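Mitochondrial dynamics protein MID49 (PDB 4WOY) promotes mitochondrial fission as an outer-membrane receptor that recruits dynamin-related protein 1 and regulates its GTPase activity, the present chain being the receptor's nucleotidyltransferase-like region, predicted to be cytoplasmic. Local coordinates at residues 44-48 with 114-118; 74-78 with 179-183; 80-86 with 98-104. The protein carries 1 engineered substitution. One frame throughout, in Å; residues are numbered along the deposited sequence.

Contact 1: 44-48 with 114-118; sequences PELPF and PWDRF
Trp115 and Phe48 form a T-shaped (edge-to-face) pair at the centre of this contact between two loops of the nucleotidyltransferase-like domain. Their planes stand at 81°, and CH2 of Trp115 lies over the middle of the Phe48 ring, 3.6 Å from Phe48 CZ. The Trp115 side chain leaves its backbone with CG anti to the carbonyl carbon (chi1 -57°), a torsion that carries the six-membered ring across to residues 46-48. There Pro47, the centre of an inverse gamma turn, covers one face of the indole near its rim, with Pro47 CD 3.5 Å from Trp115 CZ2. The same CZ2 meets Pro47 O at the ring edge, 3.3 Å away. The indole is held by a second loop too, since its NE1 donates to Glu76 O.

Leu46 fills the next layer, its CD2 reaching the edge of the Phe118 ring at CE2 (3.9 Å). Over the face of that ring lies CG of Arg117, while helix 126-139 packs against Phe118 through Val128, Leu129 and Leu132.

The outer rim is polar and hydrated. Glu45 OE2 and Arg117 NH1 are 4.4 Å apart, beyond a salt bridge, and a water joins the opposite charges. It donates to Glu45 OE2 at 2.7 Å. From Arg117 NH1 it accepts at 2.8 Å, lying in the plane of the guanidinium at its edge.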
# COMPACT_ATOMS: atom_id res chain seq x y z
N PRO A 44 26.03 -8.47 1.61
CA PRO A 44 25.92 -9.56 2.57
C PRO A 44 26.01 -9.08 4.03
O PRO A 44 25.50 -9.77 4.91
CB PRO A 44 27.09 -10.47 2.20
CG PRO A 44 28.08 -9.55 1.62
CD PRO A 44 27.30 -8.56 0.84
N GLU A 45 26.66 -7.95 4.28
CA GLU A 45 26.74 -7.40 5.63
C GLU A 45 25.39 -6.78 6.10
O GLU A 45 25.21 -6.49 7.29
CB GLU A 45 27.85 -6.35 5.72
CG GLU A 45 27.52 -4.99 5.13
CD GLU A 45 27.72 -4.91 3.63
OE1 GLU A 45 27.83 -5.96 2.96
OE2 GLU A 45 27.77 -3.76 3.12
N LEU A 46 24.47 -6.53 5.17
CA LEU A 46 23.17 -5.98 5.56
C LEU A 46 22.14 -7.09 5.65
O LEU A 46 21.75 -7.67 4.63
CB LEU A 46 22.69 -4.91 4.58
CG LEU A 46 23.66 -3.77 4.30
CD1 LEU A 46 23.04 -2.83 3.27
CD2 LEU A 46 24.01 -3.04 5.60
N PRO A 47 21.68 -7.39 6.88
CA PRO A 47 20.79 -8.53 7.11
C PRO A 47 19.34 -8.20 6.78
O PRO A 47 18.54 -7.92 7.67
CB PRO A 47 20.98 -8.82 8.61
CG PRO A 47 21.28 -7.49 9.18
CD PRO A 47 22.07 -6.73 8.14
N PHE A 48 19.02 -8.21 5.49
CA PHE A 48 17.65 -8.18 5.02
C PHE A 48 17.11 -9.61 5.02
O PHE A 48 17.83 -10.58 4.79
CB PHE A 48 17.56 -7.56 3.61
CG PHE A 48 17.83 -6.07 3.56
CD1 PHE A 48 16.85 -5.16 3.90
CD2 PHE A 48 19.06 -5.59 3.13
CE1 PHE A 48 17.09 -3.80 3.85
CE2 PHE A 48 19.32 -4.23 3.06
CZ PHE A 48 18.33 -3.33 3.43
N PRO A 114 25.33 -3.30 11.81
CA PRO A 114 25.49 -2.97 10.39
C PRO A 114 24.53 -1.88 9.95
O PRO A 114 24.80 -1.17 8.98
CB PRO A 114 25.17 -4.31 9.68
CG PRO A 114 24.33 -5.10 10.70
CD PRO A 114 24.92 -4.71 12.02
N TRP A 115 23.43 -1.72 10.66
CA TRP A 115 22.50 -0.66 10.32
C TRP A 115 22.99 0.73 10.77
O TRP A 115 22.38 1.75 10.39
CB TRP A 115 21.13 -0.96 10.91
CG TRP A 115 20.55 -2.29 10.48
CD1 TRP A 115 20.28 -3.37 11.28
CD2 TRP A 115 20.15 -2.67 9.14
NE1 TRP A 115 19.75 -4.40 10.53
CE2 TRP A 115 19.67 -3.99 9.22
CE3 TRP A 115 20.19 -2.03 7.90
CZ2 TRP A 115 19.21 -4.69 8.09
CZ3 TRP A 115 19.72 -2.72 6.77
CH2 TRP A 115 19.24 -4.03 6.88
N ASP A 116 24.04 0.78 11.59
CA ASP A 116 24.50 2.07 12.14
C ASP A 116 24.95 3.06 11.05
O ASP A 116 24.84 4.28 11.25
CB ASP A 116 25.65 1.89 13.14
CG ASP A 116 25.21 1.29 14.45
OD1 ASP A 116 24.00 1.26 14.74
OD2 ASP A 116 26.10 0.85 15.21
N ARG A 117 25.41 2.57 9.90
CA ARG A 117 25.83 3.48 8.83
C ARG A 117 24.66 4.30 8.26
O ARG A 117 24.87 5.29 7.56
CB ARG A 117 26.52 2.72 7.71
CG ARG A 117 25.60 1.83 6.97
CD ARG A 117 26.31 1.25 5.77
NE ARG A 117 26.27 2.18 4.65
CZ ARG A 117 26.46 1.81 3.38
NH1 ARG A 117 26.70 0.53 3.08
NH2 ARG A 117 26.39 2.72 2.42
N PHE A 118 23.43 3.88 8.55
CA PHE A 118 22.25 4.62 8.12
C PHE A 118 21.72 5.51 9.22
O PHE A 118 20.60 6.04 9.13
CB PHE A 118 21.17 3.64 7.65
CG PHE A 118 21.68 2.67 6.64
CD1 PHE A 118 21.98 3.11 5.35
CD2 PHE A 118 21.93 1.34 6.99
CE1 PHE A 118 22.49 2.22 4.40
CE2 PHE A 118 22.43 0.45 6.04
CZ PHE A 118 22.72 0.90 4.74
O HOH W 1 27.51 -1.62 4.72

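Contact 2: 74-78 with 179-183; sequences PLELE and LMVVP
Leu75 meets Val181 through a single backbone hydrogen bond where two parallel strands, 69-74 and 173-182, part company at the end of their pairing in the central mixed sheet of the nucleotidyltransferase-like domain. Leu75 N donates to Val181 O at 2.9 Å with an N-H...O angle of 165°, and the donor lies nearly along the C=O axis. This bond belongs to the parallel Pro74-Val181 bridge, whose CA atoms are 4.8 Å apart; the same oxygen also receives a CA-H...O contact from Pro74 CA. Beyond the bridge the CA-CA separation grows to 5.7 Å between Leu75 and Val182, and the touching parts run 47° apart end to end, evidence that the two chains are diverging.

The tight part is on the buried side and centres on Leu75. A chi2 of 79° brings its CD1 back over the strand, 3.5 Å from Val181 O and 3.8 Å from Met180 CB. Met180, buried as well, continues toward Leu129 and Leu133 of helix 126-139, so this layer joins the sheet to a helix.

The other side is nearer to solvent. Val181 CG2 lies 3.7 Å from Pro74 CA, but Pro74 is partly exposed, and the exposed Glu76 has its CB directed away from the strand. Where the chains separate, the packing thins to a few carbon atoms: Val182 CG1 is shared by Leu75 CB (4.1 Å) and, farther along the loop, Leu77 CD1 (4.0 Å).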
# COMPACT_ATOMS: atom_id res chain seq x y z
N PRO A 74 12.43 -6.96 4.32
CA PRO A 74 12.46 -6.73 5.77
C PRO A 74 13.86 -6.56 6.33
O PRO A 74 14.74 -7.37 6.08
CB PRO A 74 11.79 -7.98 6.35
CG PRO A 74 11.96 -9.04 5.29
CD PRO A 74 11.96 -8.32 3.97
N LEU A 75 14.06 -5.48 7.08
CA LEU A 75 15.29 -5.29 7.82
C LEU A 75 15.27 -6.22 9.02
O LEU A 75 14.21 -6.37 9.65
CB LEU A 75 15.43 -3.84 8.28
CG LEU A 75 15.88 -2.79 7.27
CD1 LEU A 75 14.71 -2.37 6.36
CD2 LEU A 75 16.50 -1.61 8.02
N GLU A 76 16.38 -6.89 9.31
CA GLU A 76 16.44 -7.67 10.54
C GLU A 76 17.17 -6.85 11.59
O GLU A 76 18.39 -6.78 11.57
CB GLU A 76 17.11 -9.02 10.33
CG GLU A 76 16.28 -9.92 9.41
CD GLU A 76 16.97 -11.20 9.01
OE1 GLU A 76 18.18 -11.37 9.28
OE2 GLU A 76 16.26 -12.05 8.44
N LEU A 77 16.42 -6.22 12.49
CA LEU A 77 17.02 -5.40 13.53
C LEU A 77 17.42 -6.24 14.77
O LEU A 77 16.71 -7.17 15.15
CB LEU A 77 16.06 -4.27 13.93
CG LEU A 77 15.68 -3.26 12.84
CD1 LEU A 77 14.72 -2.18 13.37
CD2 LEU A 77 16.92 -2.63 12.25
N GLU A 78 18.57 -5.94 15.37
CA GLU A 78 18.95 -6.60 16.63
C GLU A 78 17.90 -6.33 17.71
O GLU A 78 17.52 -5.20 17.95
CB GLU A 78 20.33 -6.14 17.12
CG GLU A 78 21.49 -6.40 16.16
CD GLU A 78 21.64 -5.34 15.07
OE1 GLU A 78 20.73 -4.49 14.90
OE2 GLU A 78 22.67 -5.35 14.37
N LEU A 179 9.76 -2.11 -1.05
CA LEU A 179 9.53 -1.55 0.27
C LEU A 179 10.44 -2.14 1.33
O LEU A 179 10.28 -3.30 1.71
CB LEU A 179 8.08 -1.77 0.70
CG LEU A 179 7.01 -1.22 -0.24
CD1 LEU A 179 5.67 -1.86 0.08
CD2 LEU A 179 6.93 0.32 -0.13
N MET A 180 11.38 -1.32 1.82
CA MET A 180 12.19 -1.74 2.98
C MET A 180 11.35 -1.55 4.24
O MET A 180 10.82 -0.46 4.48
CB MET A 180 13.50 -0.96 3.07
CG MET A 180 14.57 -1.39 2.05
SD MET A 180 16.03 -0.34 2.00
CE MET A 180 15.33 1.26 1.57
N VAL A 181 11.18 -2.60 5.03
CA VAL A 181 10.21 -2.55 6.11
C VAL A 181 10.79 -3.03 7.43
O VAL A 181 11.73 -3.84 7.46
CB VAL A 181 8.95 -3.36 5.74
CG1 VAL A 181 8.34 -2.84 4.43
CG2 VAL A 181 9.26 -4.84 5.62
N VAL A 182 10.26 -2.47 8.53
CA VAL A 182 10.53 -2.96 9.89
C VAL A 182 9.17 -3.30 10.56
O VAL A 182 8.13 -2.72 10.17
CB VAL A 182 11.34 -1.94 10.75
CG1 VAL A 182 12.61 -1.49 10.03
CG2 VAL A 182 10.53 -0.75 11.08
N PRO A 183 9.16 -4.22 11.56
CA PRO A 183 7.91 -4.79 12.13
C PRO A 183 6.89 -3.87 12.83
O PRO A 183 5.75 -4.29 12.95
CB PRO A 183 8.43 -5.82 13.15
CG PRO A 183 9.74 -6.26 12.59
CD PRO A 183 10.34 -5.00 11.99

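Contact 3: 80-86 with 98-104; sequences GLWSLVP and WAVRRTQ
This is an antiparallel beta hairpin in the nucleotidyltransferase-like domain, formed by strands 82-86 and 97-102 at one end of the mixed sheet. The axes of residues 82-86 and 98-102 approach to 4.5 Å with their directions 152° apart. Ser83 with Arg101 and Val85 with Ala99 are the hydrogen-bonded pairs, each with two N-H...O bonds; Ala99 N to Val85 O is short at 2.6 Å, and Arg101 N to Ser83 O is nearly straight (174°). Past the strand ends, Thr103 N still reaches Leu81 O at 2.8 Å, but the donor sits above the carbonyl plane and the bond is bent.

One face carries Trp82, Leu84, Pro86, Trp98, Val100 and Arg102. At one end Pro86 makes a CH-pi contact over a face of Trp98, its CG 3.3 Å from Trp98 CH2, while Leu84 CB meets the indole edge. At the other, Arg102 CG is anti to the backbone N (chi1 177°) and the chain bends at chi2, setting CD in CH-pi contact over Trp82, 3.6 Å from Trp82 CH2. Arg102 CZ is 5.7 Å from the centroid of the Trp82 six-membered ring, at most a weak cation-pi attraction; Arg102 NE makes a salt bridge with Asp116 OD1 and NH2 a hydrogen bond to His108 O. On the other face Val85 CG2 lies over the centre of the Arg101 guanidinium, 3.5 Å from Arg101 CZ.

Strand 97-102 pairs onward with strand 205-208, Trp98 bonding to Trp205; Val100 bonds through its backbone to Leu124 of strand 123-124, and Arg102 to Gly122 in the turn before it. Leu192 of strand 191-193 packs on Leu84 and Trp98.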
# COMPACT_ATOMS: atom_id res chain seq x y z
N GLY A 80 16.05 -5.31 20.86
CA GLY A 80 16.35 -4.44 21.99
C GLY A 80 17.41 -3.38 21.76
O GLY A 80 17.73 -2.60 22.65
N LEU A 81 17.97 -3.36 20.56
CA LEU A 81 18.96 -2.35 20.19
C LEU A 81 18.26 -1.16 19.56
O LEU A 81 18.86 -0.12 19.32
CB LEU A 81 19.98 -2.92 19.21
CG LEU A 81 21.46 -2.57 19.33
CD1 LEU A 81 22.01 -2.97 20.69
CD2 LEU A 81 22.23 -3.29 18.21
N TRP A 82 16.97 -1.35 19.29
CA TRP A 82 16.18 -0.37 18.55
C TRP A 82 14.81 -0.25 19.17
O TRP A 82 14.24 -1.23 19.64
CB TRP A 82 16.05 -0.77 17.07
CG TRP A 82 17.36 -1.04 16.41
CD1 TRP A 82 18.03 -2.24 16.31
CD2 TRP A 82 18.18 -0.06 15.73
NE1 TRP A 82 19.20 -2.06 15.61
CE2 TRP A 82 19.33 -0.74 15.25
CE3 TRP A 82 18.05 1.32 15.49
CZ2 TRP A 82 20.34 -0.09 14.54
CZ3 TRP A 82 19.07 1.97 14.76
CH2 TRP A 82 20.20 1.26 14.30
N SER A 83 14.30 0.97 19.16
CA SER A 83 13.05 1.29 19.84
C SER A 83 12.19 2.13 18.91
O SER A 83 12.69 2.84 18.08
CB SER A 83 13.34 2.02 21.15
OG SER A 83 12.18 2.67 21.63
N LEU A 84 10.88 2.04 19.05
CA LEU A 84 9.98 2.78 18.19
C LEU A 84 9.54 4.03 18.88
O LEU A 84 9.27 4.03 20.08
CB LEU A 84 8.75 1.96 17.83
CG LEU A 84 9.14 0.66 17.14
CD1 LEU A 84 7.89 -0.07 16.74
CD2 LEU A 84 10.05 0.94 15.94
N VAL A 85 9.50 5.11 18.12
CA VAL A 85 8.95 6.34 18.62
C VAL A 85 7.89 6.82 17.63
O VAL A 85 8.18 7.08 16.47
CB VAL A 85 10.05 7.40 18.81
CG1 VAL A 85 9.48 8.64 19.43
CG2 VAL A 85 11.15 6.83 19.70
N PRO A 86 6.64 6.91 18.08
CA PRO A 86 5.56 7.35 17.19
C PRO A 86 5.76 8.79 16.72
O PRO A 86 6.06 9.65 17.55
CB PRO A 86 4.32 7.23 18.07
CG PRO A 86 4.74 6.28 19.11
CD PRO A 86 6.13 6.54 19.41
N TRP A 98 6.76 7.27 11.99
CA TRP A 98 7.36 6.68 13.18
C TRP A 98 8.89 6.82 13.11
O TRP A 98 9.47 6.77 12.01
CB TRP A 98 6.95 5.20 13.32
CG TRP A 98 5.60 4.97 13.95
CD1 TRP A 98 4.36 5.26 13.42
CD2 TRP A 98 5.36 4.41 15.24
NE1 TRP A 98 3.37 4.91 14.31
CE2 TRP A 98 3.95 4.38 15.43
CE3 TRP A 98 6.19 3.92 16.25
CZ2 TRP A 98 3.38 3.88 16.58
CZ3 TRP A 98 5.60 3.42 17.40
CH2 TRP A 98 4.21 3.40 17.55
N ALA A 99 9.53 7.00 14.27
CA ALA A 99 11.00 7.03 14.30
C ALA A 99 11.53 5.71 14.84
O ALA A 99 10.85 5.01 15.59
CB ALA A 99 11.53 8.19 15.12
N VAL A 100 12.72 5.36 14.39
CA VAL A 100 13.39 4.16 14.83
C VAL A 100 14.66 4.62 15.57
O VAL A 100 15.61 5.12 14.95
CB VAL A 100 13.70 3.19 13.63
CG1 VAL A 100 14.37 1.93 14.10
CG2 VAL A 100 12.43 2.84 12.86
N ARG A 101 14.65 4.46 16.89
CA ARG A 101 15.67 5.02 17.78
C ARG A 101 16.73 3.97 18.10
O ARG A 101 16.43 2.86 18.55
CB ARG A 101 15.03 5.53 19.08
CG ARG A 101 15.95 6.30 20.01
CD ARG A 101 15.31 6.49 21.40
NE ARG A 101 14.43 7.66 21.47
CZ ARG A 101 13.35 7.75 22.23
NH1 ARG A 101 12.98 6.72 23.01
NH2 ARG A 101 12.62 8.86 22.22
N ARG A 102 17.97 4.33 17.88
CA ARG A 102 19.08 3.50 18.26
C ARG A 102 19.19 3.57 19.77
O ARG A 102 18.98 4.63 20.37
CB ARG A 102 20.35 3.93 17.54
CG ARG A 102 21.58 3.15 17.95
CD ARG A 102 21.49 1.65 17.67
NE ARG A 102 22.84 1.14 17.48
CZ ARG A 102 23.67 0.81 18.47
NH1 ARG A 102 23.29 0.92 19.73
NH2 ARG A 102 24.90 0.38 18.20
N THR A 103 19.45 2.42 20.39
CA THR A 103 19.42 2.24 21.84
C THR A 103 20.77 1.72 22.36
O THR A 103 21.57 1.22 21.57
CB THR A 103 18.31 1.21 22.22
OG1 THR A 103 17.02 1.66 21.79
CG2 THR A 103 18.24 1.09 23.60
N GLN A 104 21.02 1.80 23.67
CA GLN A 104 22.16 1.14 24.29
C GLN A 104 23.47 1.55 23.64
O GLN A 104 24.34 0.74 23.41
CB GLN A 104 21.98 -0.39 24.22
CG GLN A 104 20.66 -0.86 24.81
CD GLN A 104 20.65 -2.32 25.22
OE1 GLN A 104 21.58 -3.07 24.93
NE2 GLN A 104 19.57 -2.74 25.85

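From the N terminus, helix 18-42 leads into residues 44-48, which pair with residues 114-118; contact 1 closes a loop of 65 residues. Inside that loop residues 74-78 open contact 2, closed only at 179-183, so contacts 1 and 2 cross. The short hairpin of contact 3 is nested within both. The three adjoin in space: Pro47 O and Glu76 N are 2.9 Å apart, a probable hydrogen bond between contacts 1 and 2, Trp115 CB packs on Trp82 CZ2 between contacts 1 and 3, and Leu77 packs on Trp82 between contacts 2 and 3. Together they tie the loop after the long helix, the central sheet and the hairpin into one domain.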